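Local coordinates for amidohydrolase family protein (PDB 4I6K) that probably hydrolyses 2-pyrone-4,6-dicarboxylic acid, as a member of the amidohydrolase family, and binds citric acid in the crystal, at residues 32-36 / 74-78; 79-85 / 98-103; 121-127 / 151-157; 143-147 / 169-174. All coordinates share one frame; numbering follows the deposited sequence.

How the interactions relate
From the N terminus, strand 28-32 leads into the loop of interaction 1 (32-36 with 74-78), which joins the loops after the first two strands of the barrel. Interaction 2 (79-85 with 98-103) follows in series. It closes the turn through helix 83-91 within a beta-alpha-beta unit. Gln74 links the two contacts through bonds from NE2 to the carbonyls of Gly79 and Asn81. Interaction 3 (121-127 with 151-157) pairs the next two strands, and strand 96-100 lies beside strand 119-125. Interaction 4 (143-147 with 169-174) crosses interaction 3 along the chain and ties helix 137-148 to the loop after helix 159-169. Its centre lies about 25 Å from that of interaction 1.

Interaction 1 (32-36 / 74-78); sequences AHVFS and QPSFL. With CIT (citric acid), chain B.
The contact joins the loops that follow strands 28-32 and 69-73 in the amidohydrolase barrel, beside the pocket that holds citric acid. Phe35 and Phe77 form its apolar half as a T-shaped (edge-to-face) pair. The CZ edge of Phe77 points at one face of Phe35, with planes at 88° and centroids 5.0 Å apart. The closest approach is Phe77 CZ to Phe35 CD2, at 3.4 Å. The first torsion of each phenylalanine sets CG between its own backbone N and carbonyl carbon. Leu78 extends the patch, with CD1 4.0 Å from Phe35 CB. Pro75 lies alongside His33, its CG 4.2 Å from His33 ND1.

The polar half turns to the ligand. His33 ND1 is bonded to the carbonyl of Val73, and NE2 on the other side of the ring makes weak bonds to one citrate carboxylate. The nearer of these runs from His33 NE2 to citrate O4, at 3.1 Å. Ser76 holds another carboxylate: its backbone N reaches citrate O1 at 2.9 Å and 164°. His31, Arg46, Tyr47, Arg123, Asn125 and His180 also bond the ligand. The bond to Val73 fixes the rotation of the His33 ring and leaves NE2 turned to one end of the citrate, while Ser76 N grips a second carboxylate.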
loop_
_atom_site.group_PDB
_atom_site.type_symbol
_atom_site.label_atom_id
_atom_site.label_comp_id
_atom_site.label_asym_id
_atom_site.label_seq_id
_atom_site.Cartn_x
_atom_site.Cartn_y
_atom_site.Cartn_z
ATOM N N ALA A 32 -2.338 3.803 -5.712
ATOM C CA ALA A 32 -3.320 4.835 -5.996
ATOM C C ALA A 32 -4.706 4.237 -5.820
ATOM O O ALA A 32 -4.853 3.009 -5.670
ATOM C CB ALA A 32 -3.134 5.379 -7.407
ATOM N N HIS A 33 -5.723 5.096 -5.835
ATOM C CA HIS A 33 -7.099 4.637 -5.690
ATOM C C HIS A 33 -7.958 5.290 -6.756
ATOM O O HIS A 33 -7.767 6.454 -7.066
ATOM C CB HIS A 33 -7.656 5.009 -4.316
ATOM C CG HIS A 33 -6.785 4.611 -3.164
ATOM N ND1 HIS A 33 -6.805 3.347 -2.615
ATOM C CD2 HIS A 33 -5.906 5.327 -2.418
ATOM C CE1 HIS A 33 -5.968 3.295 -1.592
ATOM N NE2 HIS A 33 -5.405 4.481 -1.455
ATOM N N VAL A 34 -8.878 4.538 -7.350
ATOM C CA VAL A 34 -9.910 5.159 -8.170
ATOM C C VAL A 34 -11.219 5.003 -7.443
ATOM O O VAL A 34 -11.399 4.056 -6.676
ATOM C CB VAL A 34 -10.070 4.513 -9.560
ATOM C CG1 VAL A 34 -8.861 4.805 -10.428
ATOM C CG2 VAL A 34 -10.311 3.020 -9.428
ATOM N N PHE A 35 -12.125 5.944 -7.673
ATOM C CA PHE A 35 -13.480 5.880 -7.125
ATOM C C PHE A 35 -14.310 7.030 -7.702
ATOM O O PHE A 35 -13.766 7.977 -8.298
ATOM C CB PHE A 35 -13.469 5.942 -5.590
ATOM C CG PHE A 35 -12.795 7.163 -5.054
ATOM C CD1 PHE A 35 -13.451 8.387 -5.056
ATOM C CD2 PHE A 35 -11.488 7.106 -4.582
ATOM C CE1 PHE A 35 -12.830 9.534 -4.579
ATOM C CE2 PHE A 35 -10.852 8.255 -4.096
ATOM C CZ PHE A 35 -11.525 9.467 -4.096
ATOM N N SER A 36 -15.624 6.927 -7.522
ATOM C CA SER A 36 -16.581 7.883 -8.060
ATOM C C SER A 36 -17.655 8.136 -7.027
ATOM O O SER A 36 -17.817 7.350 -6.104
ATOM C CB SER A 36 -17.247 7.316 -9.303
ATOM O OG SER A 36 -18.644 7.536 -9.232
ATOM N N GLN A 74 -7.858 -1.053 -2.974
ATOM C CA GLN A 74 -9.243 -0.833 -2.545
ATOM C C GLN A 74 -9.297 0.138 -1.370
ATOM O O GLN A 74 -8.627 -0.077 -0.364
ATOM C CB GLN A 74 -9.890 -2.165 -2.137
ATOM C CG GLN A 74 -11.220 -2.031 -1.366
ATOM C CD GLN A 74 -12.389 -1.790 -2.295
ATOM O OE1 GLN A 74 -12.196 -1.410 -3.441
ATOM N NE2 GLN A 74 -13.603 -2.024 -1.816
ATOM N N PRO A 75 -10.113 1.202 -1.486
ATOM C CA PRO A 75 -10.202 2.233 -0.460
ATOM C C PRO A 75 -11.050 1.817 0.731
ATOM O O PRO A 75 -12.026 1.095 0.578
ATOM C CB PRO A 75 -10.870 3.405 -1.187
ATOM C CG PRO A 75 -10.949 3.011 -2.634
ATOM C CD PRO A 75 -10.912 1.535 -2.674
ATOM N N SER A 76 -10.658 2.281 1.911
ATOM C CA SER A 76 -11.387 2.022 3.145
ATOM C C SER A 76 -12.877 2.329 3.044
ATOM O O SER A 76 -13.712 1.529 3.471
ATOM C CB SER A 76 -10.794 2.852 4.285
ATOM O OG SER A 76 -10.766 4.223 3.928
ATOM N N PHE A 77 -13.219 3.482 2.479
ATOM C CA PHE A 77 -14.617 3.916 2.461
ATOM C C PHE A 77 -15.489 3.117 1.516
ATOM O O PHE A 77 -16.713 3.263 1.534
ATOM C CB PHE A 77 -14.730 5.407 2.146
ATOM C CG PHE A 77 -13.992 5.820 0.923
ATOM C CD1 PHE A 77 -14.588 5.710 -0.329
ATOM C CD2 PHE A 77 -12.697 6.319 1.017
ATOM C CE1 PHE A 77 -13.909 6.097 -1.477
ATOM C CE2 PHE A 77 -12.009 6.696 -0.116
ATOM C CZ PHE A 77 -12.609 6.585 -1.367
ATOM N N LEU A 78 -14.867 2.264 0.701
ATOM C CA LEU A 78 -15.628 1.401 -0.207
ATOM C C LEU A 78 -15.822 -0.022 0.306
ATOM O O LEU A 78 -16.383 -0.855 -0.407
ATOM C CB LEU A 78 -15.017 1.381 -1.604
ATOM C CG LEU A 78 -15.145 2.715 -2.344
ATOM C CD1 LEU A 78 -14.493 2.592 -3.699
ATOM C CD2 LEU A 78 -16.608 3.129 -2.474
HETATM C C1 CIT B . -8.076 4.669 2.086
HETATM O O1 CIT B . -8.033 3.420 1.965
HETATM O O2 CIT B . -9.115 5.220 2.504
HETATM C C2 CIT B . -6.877 5.523 1.774
HETATM C C3 CIT B . -5.932 5.398 2.959
HETATM O O7 CIT B . -5.394 4.046 2.914
HETATM C C4 CIT B . -4.793 6.364 2.788
HETATM C C5 CIT B . -4.217 5.888 1.490
HETATM O O3 CIT B . -3.656 4.766 1.421
HETATM O O4 CIT B . -4.335 6.617 0.486
HETATM C C6 CIT B . -6.632 5.650 4.294
HETATM O O5 CIT B . -6.981 6.801 4.660
HETATM O O6 CIT B . -6.850 4.676 5.056
#

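Interaction 2 (79-85 / 98-103); sequences GTNNQAM and GIAVVQ
With chi1 at -65°, Asn82 puts CG beside its own backbone N, and chi2 of -77° turns the amide to the backbone of Val101. Both ends of that amide are used. Val101 N donates to Asn82 OD1 at 2.9 Å and 165°, the donor tilted from the carbonyl plane. Asn82 ND2 donates to Val101 O at 2.7 Å, nearly as straight, and this acceptor lies near the amide plane. The pair of bonds fixes the rotation of the amide. Ala100 CB packs against it, 3.4 Å from Asn82 OD1.

Met85 is fully extended as far as SD, and a bend at chi3 then brings CE in over the strand. Met85 CE comes 3.2 Å from Ile99 O and also touches Ala100. SD lies by the CA of Gly98.

These groups close one beta-alpha-beta unit of the barrel. Strand 69-73 leads to helix 83-91, whose first turn carries Met85, and then to strand 96-100. Asn82 holds the N-cap position, but its side chain is spent on Val101, just past the end of strand 96-100, and makes no capping bond. Asn81 OD1 accepts from Gln83 N instead, in an Asx turn.

Ahead of Asn82, Thr80 lies over Val101 to Gln103. Its CA makes a CA-H...O contact with Val101 O, and its CG2 comes 3.9 Å from Gln103 N. Gly79 O rests on Val101 CB. Gln74 NE2 bonds the carbonyls of Gly79 and Asn81.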
loop_
_atom_site.group_PDB
_atom_site.type_symbol
_atom_site.label_atom_id
_atom_site.label_comp_id
_atom_site.label_asym_id
_atom_site.label_seq_id
_atom_site.Cartn_x
_atom_site.Cartn_y
_atom_site.Cartn_z
ATOM N N GLY A 79 -15.364 -0.297 1.529
ATOM C CA GLY A 79 -15.619 -1.596 2.161
ATOM C C GLY A 79 -15.117 -2.773 1.340
ATOM O O GLY A 79 -14.016 -2.730 0.790
ATOM N N THR A 80 -15.921 -3.831 1.252
ATOM C CA THR A 80 -15.507 -5.030 0.548
ATOM C C THR A 80 -16.136 -5.104 -0.832
ATOM O O THR A 80 -16.097 -6.145 -1.472
ATOM C CB THR A 80 -15.873 -6.301 1.304
ATOM O OG1 THR A 80 -17.301 -6.424 1.357
ATOM C CG2 THR A 80 -15.283 -6.282 2.730
ATOM N N ASN A 81 -16.717 -4.000 -1.293
ATOM C CA ASN A 81 -17.180 -3.928 -2.676
ATOM C C ASN A 81 -16.050 -3.456 -3.562
ATOM O O ASN A 81 -15.776 -2.266 -3.619
ATOM C CB ASN A 81 -18.358 -2.973 -2.811
ATOM C CG ASN A 81 -18.947 -2.983 -4.208
ATOM O OD1 ASN A 81 -18.305 -3.431 -5.162
ATOM N ND2 ASN A 81 -20.179 -2.495 -4.337
ATOM N N ASN A 82 -15.384 -4.392 -4.232
ATOM C CA ASN A 82 -14.193 -4.082 -5.022
ATOM C C ASN A 82 -14.490 -3.725 -6.485
ATOM O O ASN A 82 -13.580 -3.568 -7.298
ATOM C CB ASN A 82 -13.211 -5.248 -4.955
ATOM C CG ASN A 82 -12.668 -5.472 -3.550
ATOM O OD1 ASN A 82 -11.797 -4.735 -3.086
ATOM N ND2 ASN A 82 -13.175 -6.496 -2.871
ATOM N N GLN A 83 -15.747 -3.528 -6.830
ATOM C CA GLN A 83 -16.123 -3.345 -8.223
ATOM C C GLN A 83 -15.540 -2.155 -8.971
ATOM O O GLN A 83 -15.156 -2.294 -10.117
ATOM C CB GLN A 83 -17.638 -3.304 -8.355
ATOM C CG GLN A 83 -18.257 -4.662 -8.444
ATOM C CD GLN A 83 -17.789 -5.422 -9.645
ATOM O OE1 GLN A 83 -17.780 -4.908 -10.753
ATOM N NE2 GLN A 83 -17.402 -6.659 -9.436
ATOM N N ALA A 84 -15.473 -0.990 -8.351
ATOM C CA ALA A 84 -14.875 0.156 -9.052
ATOM C C ALA A 84 -13.449 -0.160 -9.505
ATOM O O ALA A 84 -13.089 0.057 -10.663
ATOM C CB ALA A 84 -14.892 1.388 -8.178
ATOM N N MET A 85 -12.648 -0.683 -8.578
ATOM C CA MET A 85 -11.281 -1.099 -8.874
ATOM C C MET A 85 -11.205 -2.212 -9.929
ATOM O O MET A 85 -10.358 -2.175 -10.830
ATOM C CB MET A 85 -10.579 -1.566 -7.595
ATOM C CG MET A 85 -9.145 -1.995 -7.829
ATOM S SD MET A 85 -8.312 -2.511 -6.327
ATOM C CE MET A 85 -9.325 -3.905 -5.856
ATOM N N GLY A 98 -4.382 -4.981 -8.928
ATOM C CA GLY A 98 -5.126 -4.494 -7.780
ATOM C C GLY A 98 -4.922 -5.231 -6.460
ATOM O O GLY A 98 -4.478 -6.382 -6.424
ATOM N N ILE A 99 -5.238 -4.536 -5.370
ATOM C CA ILE A 99 -5.258 -5.120 -4.034
ATOM C C ILE A 99 -6.680 -4.959 -3.541
ATOM O O ILE A 99 -7.174 -3.844 -3.439
ATOM C CB ILE A 99 -4.305 -4.374 -3.060
ATOM C CG1 ILE A 99 -2.858 -4.465 -3.540
ATOM C CG2 ILE A 99 -4.447 -4.900 -1.616
ATOM C CD1 ILE A 99 -2.323 -5.859 -3.579
ATOM N N ALA A 100 -7.338 -6.069 -3.246
ATOM C CA ALA A 100 -8.740 -6.039 -2.854
ATOM C C ALA A 100 -8.880 -6.002 -1.346
ATOM O O ALA A 100 -7.897 -6.166 -0.607
ATOM C CB ALA A 100 -9.495 -7.264 -3.424
ATOM N N VAL A 101 -10.112 -5.774 -0.902
ATOM C CA VAL A 101 -10.482 -5.921 0.496
ATOM C C VAL A 101 -11.664 -6.875 0.517
ATOM O O VAL A 101 -12.619 -6.707 -0.247
ATOM C CB VAL A 101 -10.845 -4.567 1.119
ATOM C CG1 VAL A 101 -11.328 -4.725 2.571
ATOM C CG2 VAL A 101 -9.628 -3.634 1.046
ATOM N N VAL A 102 -11.574 -7.898 1.364
ATOM C CA VAL A 102 -12.568 -8.963 1.411
ATOM C C VAL A 102 -12.776 -9.408 2.837
ATOM O O VAL A 102 -11.895 -9.248 3.663
ATOM C CB VAL A 102 -12.095 -10.192 0.622
ATOM C CG1 VAL A 102 -11.892 -9.849 -0.845
ATOM C CG2 VAL A 102 -10.810 -10.714 1.225
ATOM N N GLN A 103 -13.953 -9.953 3.128
ATOM C CA GLN A 103 -14.221 -10.627 4.401
ATOM C C GLN A 103 -13.243 -11.782 4.556
ATOM O O GLN A 103 -13.001 -12.501 3.591
ATOM C CB GLN A 103 -15.639 -11.201 4.386
ATOM C CG GLN A 103 -16.734 -10.172 4.203
ATOM C CD GLN A 103 -16.876 -9.279 5.418
ATOM O OE1 GLN A 103 -15.984 -9.223 6.263
ATOM N NE2 GLN A 103 -18.001 -8.579 5.515
#

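Interaction 3 (121-127 / 151-157); sequences GVRLNLF and WQVELHA
This is a parallel pairing between the fourth and fifth strands of the barrel, joining 121-125 to 152-156 in a ladder of backbone bonds. Glu154 N binds Val122 O at 2.9 Å, Leu124 N binds Glu154 O, His156 N binds Leu124 O, and Leu126 N carries the ladder on to His156 O. A beta-alpha-beta crossover through helix 137-148 connects the strands.

Arg123, Asn125, Glu154 and His156 stand on the face of the sheet turned to the citrate pocket. Arg123 and His156 lie side by side, their planes 14° apart. His156 CB lies over one face of the guanidinium, 3.4 Å from Arg123 NH1. NH1 is held by a salt bridge to Asp179 and bonds the citrate, whereas the salt bridge of NE to Glu154 OE2 is long. OE2 also pairs with Lys210.

His156 and Asn125 both set CG anti to the backbone N, which runs them side by side. His156 ND1 donates to Asn125 OD1 at 2.8 Å and 154°. It comes from above the carbonyl plane of the amide, while the oxygen lies near the ring plane. Asn125 ND2 goes to the citrate. Phe127 CE2 sits over the centre of the imidazole, and the two ring planes are 36° apart.

On the other face Leu124 CD1 meets Leu155 CD2 at 3.7 Å. Gly121 N lies over one face of the Trp151 ring, and Val122 CG1 reaches Trp151 CZ3 at 3.6 Å.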
loop_
_atom_site.group_PDB
_atom_site.type_symbol
_atom_site.label_atom_id
_atom_site.label_comp_id
_atom_site.label_asym_id
_atom_site.label_seq_id
_atom_site.Cartn_x
_atom_site.Cartn_y
_atom_site.Cartn_z
ATOM N N GLY A 121 -3.340 -9.446 -4.142
ATOM C CA GLY A 121 -3.148 -9.378 -2.697
ATOM C C GLY A 121 -4.401 -8.828 -2.047
ATOM O O GLY A 121 -5.362 -8.484 -2.729
ATOM N N VAL A 122 -4.396 -8.751 -0.725
ATOM C CA VAL A 122 -5.507 -8.183 0.013
ATOM C C VAL A 122 -4.924 -7.203 1.026
ATOM O O VAL A 122 -3.747 -7.302 1.371
ATOM C CB VAL A 122 -6.301 -9.269 0.763
ATOM C CG1 VAL A 122 -7.049 -10.145 -0.218
ATOM C CG2 VAL A 122 -5.362 -10.110 1.616
ATOM N N ARG A 123 -5.742 -6.276 1.513
ATOM C CA ARG A 123 -5.250 -5.220 2.388
ATOM C C ARG A 123 -5.956 -5.217 3.735
ATOM O O ARG A 123 -7.182 -5.295 3.808
ATOM C CB ARG A 123 -5.443 -3.867 1.714
ATOM C CG ARG A 123 -4.735 -2.700 2.385
ATOM C CD ARG A 123 -5.030 -1.417 1.612
ATOM N NE ARG A 123 -4.131 -0.326 1.973
ATOM C CZ ARG A 123 -4.512 0.941 2.104
ATOM N NH1 ARG A 123 -3.621 1.868 2.429
ATOM N NH2 ARG A 123 -5.787 1.276 1.928
ATOM N N LEU A 124 -5.164 -5.127 4.797
ATOM C CA LEU A 124 -5.681 -4.897 6.142
ATOM C C LEU A 124 -5.502 -3.424 6.476
ATOM O O LEU A 124 -4.427 -3.009 6.911
ATOM C CB LEU A 124 -4.920 -5.750 7.159
ATOM C CG LEU A 124 -5.340 -7.210 7.312
ATOM C CD1 LEU A 124 -4.183 -8.043 7.858
ATOM C CD2 LEU A 124 -6.556 -7.315 8.221
ATOM N N ASN A 125 -6.545 -2.632 6.242
ATOM C CA ASN A 125 -6.498 -1.209 6.533
ATOM C C ASN A 125 -7.167 -0.988 7.865
ATOM O O ASN A 125 -8.385 -0.940 7.951
ATOM C CB ASN A 125 -7.201 -0.411 5.440
ATOM C CG ASN A 125 -6.972 1.077 5.571
ATOM O OD1 ASN A 125 -6.334 1.538 6.520
ATOM N ND2 ASN A 125 -7.483 1.840 4.610
ATOM N N LEU A 126 -6.359 -0.863 8.910
ATOM C CA LEU A 126 -6.874 -0.942 10.272
ATOM C C LEU A 126 -6.978 0.390 10.982
ATOM O O LEU A 126 -7.245 0.428 12.175
ATOM C CB LEU A 126 -6.031 -1.901 11.112
ATOM C CG LEU A 126 -6.034 -3.339 10.600
ATOM C CD1 LEU A 126 -5.136 -4.175 11.482
ATOM C CD2 LEU A 126 -7.451 -3.886 10.551
ATOM N N PHE A 127 -6.772 1.484 10.264
ATOM C CA PHE A 127 -6.965 2.775 10.886
ATOM C C PHE A 127 -8.415 2.954 11.306
ATOM O O PHE A 127 -9.333 2.607 10.553
ATOM C CB PHE A 127 -6.497 3.903 9.978
ATOM C CG PHE A 127 -5.042 4.191 10.111
ATOM C CD1 PHE A 127 -4.594 5.136 11.021
ATOM C CD2 PHE A 127 -4.111 3.486 9.363
ATOM C CE1 PHE A 127 -3.232 5.390 11.166
ATOM C CE2 PHE A 127 -2.755 3.738 9.496
ATOM C CZ PHE A 127 -2.312 4.695 10.399
ATOM N N TRP A 151 -0.588 -14.587 -3.356
ATOM C CA TRP A 151 -0.996 -13.224 -3.122
ATOM C C TRP A 151 -0.133 -12.618 -2.047
ATOM O O TRP A 151 0.422 -13.329 -1.219
ATOM C CB TRP A 151 -2.437 -13.229 -2.643
ATOM C CG TRP A 151 -3.384 -13.119 -3.749
ATOM C CD1 TRP A 151 -3.094 -13.172 -5.080
ATOM C CD2 TRP A 151 -4.799 -12.954 -3.644
ATOM N NE1 TRP A 151 -4.246 -13.035 -5.814
ATOM C CE2 TRP A 151 -5.309 -12.904 -4.956
ATOM C CE3 TRP A 151 -5.686 -12.836 -2.566
ATOM C CZ2 TRP A 151 -6.673 -12.737 -5.225
ATOM C CZ3 TRP A 151 -7.041 -12.666 -2.831
ATOM C CH2 TRP A 151 -7.522 -12.626 -4.149
ATOM N N GLN A 152 -0.033 -11.296 -2.046
ATOM C CA GLN A 152 0.619 -10.595 -0.951
ATOM C C GLN A 152 -0.432 -10.169 0.103
ATOM O O GLN A 152 -1.649 -10.127 -0.174
ATOM C CB GLN A 152 1.329 -9.365 -1.500
ATOM C CG GLN A 152 0.353 -8.298 -2.010
ATOM C CD GLN A 152 1.068 -7.047 -2.458
ATOM O OE1 GLN A 152 1.782 -7.061 -3.455
ATOM N NE2 GLN A 152 0.902 -5.959 -1.707
ATOM N N VAL A 153 0.037 -9.869 1.311
ATOM C CA VAL A 153 -0.789 -9.209 2.322
ATOM C C VAL A 153 -0.259 -7.795 2.615
ATOM O O VAL A 153 0.861 -7.631 3.104
ATOM C CB VAL A 153 -0.872 -10.024 3.633
ATOM C CG1 VAL A 153 -1.590 -9.233 4.715
ATOM C CG2 VAL A 153 -1.569 -11.355 3.394
ATOM N N GLU A 154 -1.078 -6.789 2.303
ATOM C CA GLU A 154 -0.730 -5.375 2.475
ATOM C C GLU A 154 -1.316 -4.827 3.774
ATOM O O GLU A 154 -2.488 -5.067 4.088
ATOM C CB GLU A 154 -1.242 -4.561 1.276
ATOM C CG GLU A 154 -0.839 -3.082 1.264
ATOM C CD GLU A 154 -1.439 -2.311 0.078
ATOM O OE1 GLU A 154 -2.290 -2.870 -0.653
ATOM O OE2 GLU A 154 -1.053 -1.140 -0.126
ATOM N N LEU A 155 -0.503 -4.096 4.534
ATOM C CA LEU A 155 -0.970 -3.507 5.792
ATOM C C LEU A 155 -0.954 -1.988 5.750
ATOM O O LEU A 155 0.022 -1.367 5.323
ATOM C CB LEU A 155 -0.115 -3.967 6.983
ATOM C CG LEU A 155 0.211 -5.461 7.058
ATOM C CD1 LEU A 155 1.046 -5.792 8.301
ATOM C CD2 LEU A 155 -1.067 -6.279 7.008
ATOM N N HIS A 156 -2.048 -1.394 6.196
ATOM C CA HIS A 156 -2.044 0.007 6.516
ATOM C C HIS A 156 -2.500 0.100 7.957
ATOM O O HIS A 156 -3.639 -0.228 8.271
ATOM C CB HIS A 156 -2.972 0.783 5.599
ATOM C CG HIS A 156 -2.890 2.262 5.796
ATOM N ND1 HIS A 156 -4.003 3.055 5.987
ATOM C CD2 HIS A 156 -1.819 3.088 5.869
ATOM C CE1 HIS A 156 -3.620 4.309 6.145
ATOM N NE2 HIS A 156 -2.300 4.358 6.077
ATOM N N ALA A 157 -1.593 0.521 8.834
ATOM C CA ALA A 157 -1.841 0.437 10.257
ATOM C C ALA A 157 -0.792 1.192 11.056
ATOM O O ALA A 157 0.333 1.383 10.595
ATOM C CB ALA A 157 -1.883 -1.021 10.690
#

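Interaction 4 (143-147 / 169-174); sequences LRNVE and LNEYSF
Arg144 lays its guanidinium over the Tyr172 ring, the planes 37° apart. Tyr172 CD1 lies above the centre of the guanidinium, and Arg144 NE is 3.3 Å from Tyr172 CE1. A bend at chi2 (-54°) swings the arginine across to the loop, over Tyr172. Arg144 NH2 can then form a salt bridge with Glu147 OE1 at 2.6 Å, on its syn lone pair. NH1 makes a weak bond to Glu171 O, and one water joins NE to Tyr172 OH.

Glu147 reaches the same loop with an extended chain. Its OE2 accepts from Ser173 N at 2.7 Å and from Ser173 OG at 3.1 Å, the two donors on opposite faces of the carboxylate plane. Leu143 crosses Tyr172 at about a right angle, CB 3.3 Å from CE1, and its CD2 meets Phe174 CZ.

The contact joins helix 137-148 to the loop before strand 176-178, far from the citrate. Three donors share the Glu147 carboxylate, which would probably keep it ionised.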
loop_
_atom_site.group_PDB
_atom_site.type_symbol
_atom_site.label_atom_id
_atom_site.label_comp_id
_atom_site.label_asym_id
_atom_site.label_seq_id
_atom_site.Cartn_x
_atom_site.Cartn_y
_atom_site.Cartn_z
ATOM N N LEU A 143 -5.858 -17.057 5.596
ATOM C CA LEU A 143 -4.459 -16.747 5.340
ATOM C C LEU A 143 -3.730 -17.854 4.621
ATOM O O LEU A 143 -2.920 -17.580 3.755
ATOM C CB LEU A 143 -3.740 -16.404 6.634
ATOM C CG LEU A 143 -4.167 -15.057 7.199
ATOM C CD1 LEU A 143 -3.617 -14.891 8.591
ATOM C CD2 LEU A 143 -3.716 -13.911 6.280
ATOM N N ARG A 144 -4.004 -19.106 4.980
ATOM C CA ARG A 144 -3.417 -20.223 4.242
ATOM C C ARG A 144 -3.859 -20.183 2.782
ATOM O O ARG A 144 -3.101 -20.520 1.873
ATOM C CB ARG A 144 -3.788 -21.550 4.894
ATOM C CG ARG A 144 -3.041 -21.800 6.191
ATOM C CD ARG A 144 -1.551 -21.685 5.968
ATOM N NE ARG A 144 -0.800 -21.525 7.214
ATOM C CZ ARG A 144 0.528 -21.448 7.274
ATOM N NH1 ARG A 144 1.149 -21.292 8.447
ATOM N NH2 ARG A 144 1.237 -21.531 6.150
ATOM N N ASN A 145 -5.092 -19.742 2.558
ATOM C CA ASN A 145 -5.590 -19.589 1.196
ATOM C C ASN A 145 -4.843 -18.528 0.388
ATOM O O ASN A 145 -4.429 -18.786 -0.744
ATOM C CB ASN A 145 -7.080 -19.287 1.210
ATOM C CG ASN A 145 -7.910 -20.514 1.474
ATOM O OD1 ASN A 145 -7.585 -21.612 1.013
ATOM N ND2 ASN A 145 -8.995 -20.340 2.212
ATOM N N VAL A 146 -4.685 -17.340 0.977
ATOM C CA VAL A 146 -3.887 -16.270 0.385
ATOM C C VAL A 146 -2.466 -16.760 0.069
ATOM O O VAL A 146 -1.918 -16.492 -0.999
ATOM C CB VAL A 146 -3.800 -15.010 1.323
ATOM C CG1 VAL A 146 -2.977 -13.878 0.671
ATOM C CG2 VAL A 146 -5.172 -14.492 1.668
ATOM N N GLU A 147 -1.854 -17.442 1.029
ATOM C CA GLU A 147 -0.532 -18.025 0.810
ATOM C C GLU A 147 -0.514 -18.921 -0.445
ATOM O O GLU A 147 0.361 -18.795 -1.302
ATOM C CB GLU A 147 -0.152 -18.831 2.034
ATOM C CG GLU A 147 1.252 -19.369 2.056
ATOM C CD GLU A 147 1.496 -20.162 3.321
ATOM O OE1 GLU A 147 0.562 -20.855 3.776
ATOM O OE2 GLU A 147 2.607 -20.087 3.872
ATOM N N LEU A 169 1.953 -12.885 11.139
ATOM C CA LEU A 169 2.162 -13.052 9.719
ATOM C C LEU A 169 3.497 -13.772 9.449
ATOM O O LEU A 169 3.705 -14.328 8.367
ATOM C CB LEU A 169 2.051 -11.695 9.015
ATOM C CG LEU A 169 0.668 -11.024 9.186
ATOM C CD1 LEU A 169 0.570 -9.663 8.498
ATOM C CD2 LEU A 169 -0.442 -11.924 8.685
ATOM N N ASN A 170 4.382 -13.798 10.447
ATOM C CA ASN A 170 5.659 -14.516 10.307
ATOM C C ASN A 170 5.496 -15.970 9.890
ATOM O O ASN A 170 6.433 -16.584 9.365
ATOM C CB ASN A 170 6.451 -14.476 11.614
ATOM C CG ASN A 170 7.321 -13.266 11.715
ATOM O OD1 ASN A 170 7.272 -12.398 10.857
ATOM N ND2 ASN A 170 8.136 -13.200 12.758
ATOM N N GLU A 171 4.302 -16.509 10.130
ATOM C CA GLU A 171 4.023 -17.929 9.954
ATOM C C GLU A 171 3.580 -18.349 8.550
ATOM O O GLU A 171 3.198 -19.494 8.342
ATOM C CB GLU A 171 2.959 -18.361 10.948
ATOM C CG GLU A 171 3.265 -17.971 12.371
ATOM C CD GLU A 171 2.363 -18.667 13.359
ATOM O OE1 GLU A 171 2.736 -18.740 14.553
ATOM O OE2 GLU A 171 1.287 -19.148 12.938
ATOM N N TYR A 172 3.632 -17.433 7.593
ATOM C CA TYR A 172 3.127 -17.705 6.260
ATOM C C TYR A 172 4.186 -17.310 5.264
ATOM O O TYR A 172 4.973 -16.418 5.524
ATOM C CB TYR A 172 1.862 -16.891 5.993
ATOM C CG TYR A 172 0.766 -17.151 6.982
ATOM C CD1 TYR A 172 -0.243 -18.062 6.699
ATOM C CD2 TYR A 172 0.743 -16.498 8.212
ATOM C CE1 TYR A 172 -1.255 -18.323 7.613
ATOM C CE2 TYR A 172 -0.271 -16.745 9.133
ATOM C CZ TYR A 172 -1.260 -17.667 8.829
ATOM O OH TYR A 172 -2.270 -17.926 9.726
ATOM N N SER A 173 4.159 -17.913 4.095
ATOM C CA SER A 173 5.168 -17.693 3.077
ATOM C C SER A 173 4.959 -16.485 2.196
ATOM O O SER A 173 5.765 -16.222 1.335
ATOM C CB SER A 173 5.270 -18.904 2.185
ATOM O OG SER A 173 5.566 -20.032 2.953
ATOM N N PHE A 174 3.862 -15.779 2.373
ATOM C CA PHE A 174 3.591 -14.623 1.505
ATOM C C PHE A 174 4.403 -13.375 1.819
ATOM O O PHE A 174 4.913 -13.190 2.929
ATOM C CB PHE A 174 2.091 -14.267 1.440
ATOM C CG PHE A 174 1.392 -14.214 2.796
ATOM C CD1 PHE A 174 1.824 -13.347 3.795
ATOM C CD2 PHE A 174 0.275 -15.014 3.048
ATOM C CE1 PHE A 174 1.173 -13.299 5.031
ATOM C CE2 PHE A 174 -0.387 -14.964 4.284
ATOM C CZ PHE A 174 0.063 -14.112 5.270
HETATM O O HOH W 1 -2.093 -20.851 9.945
#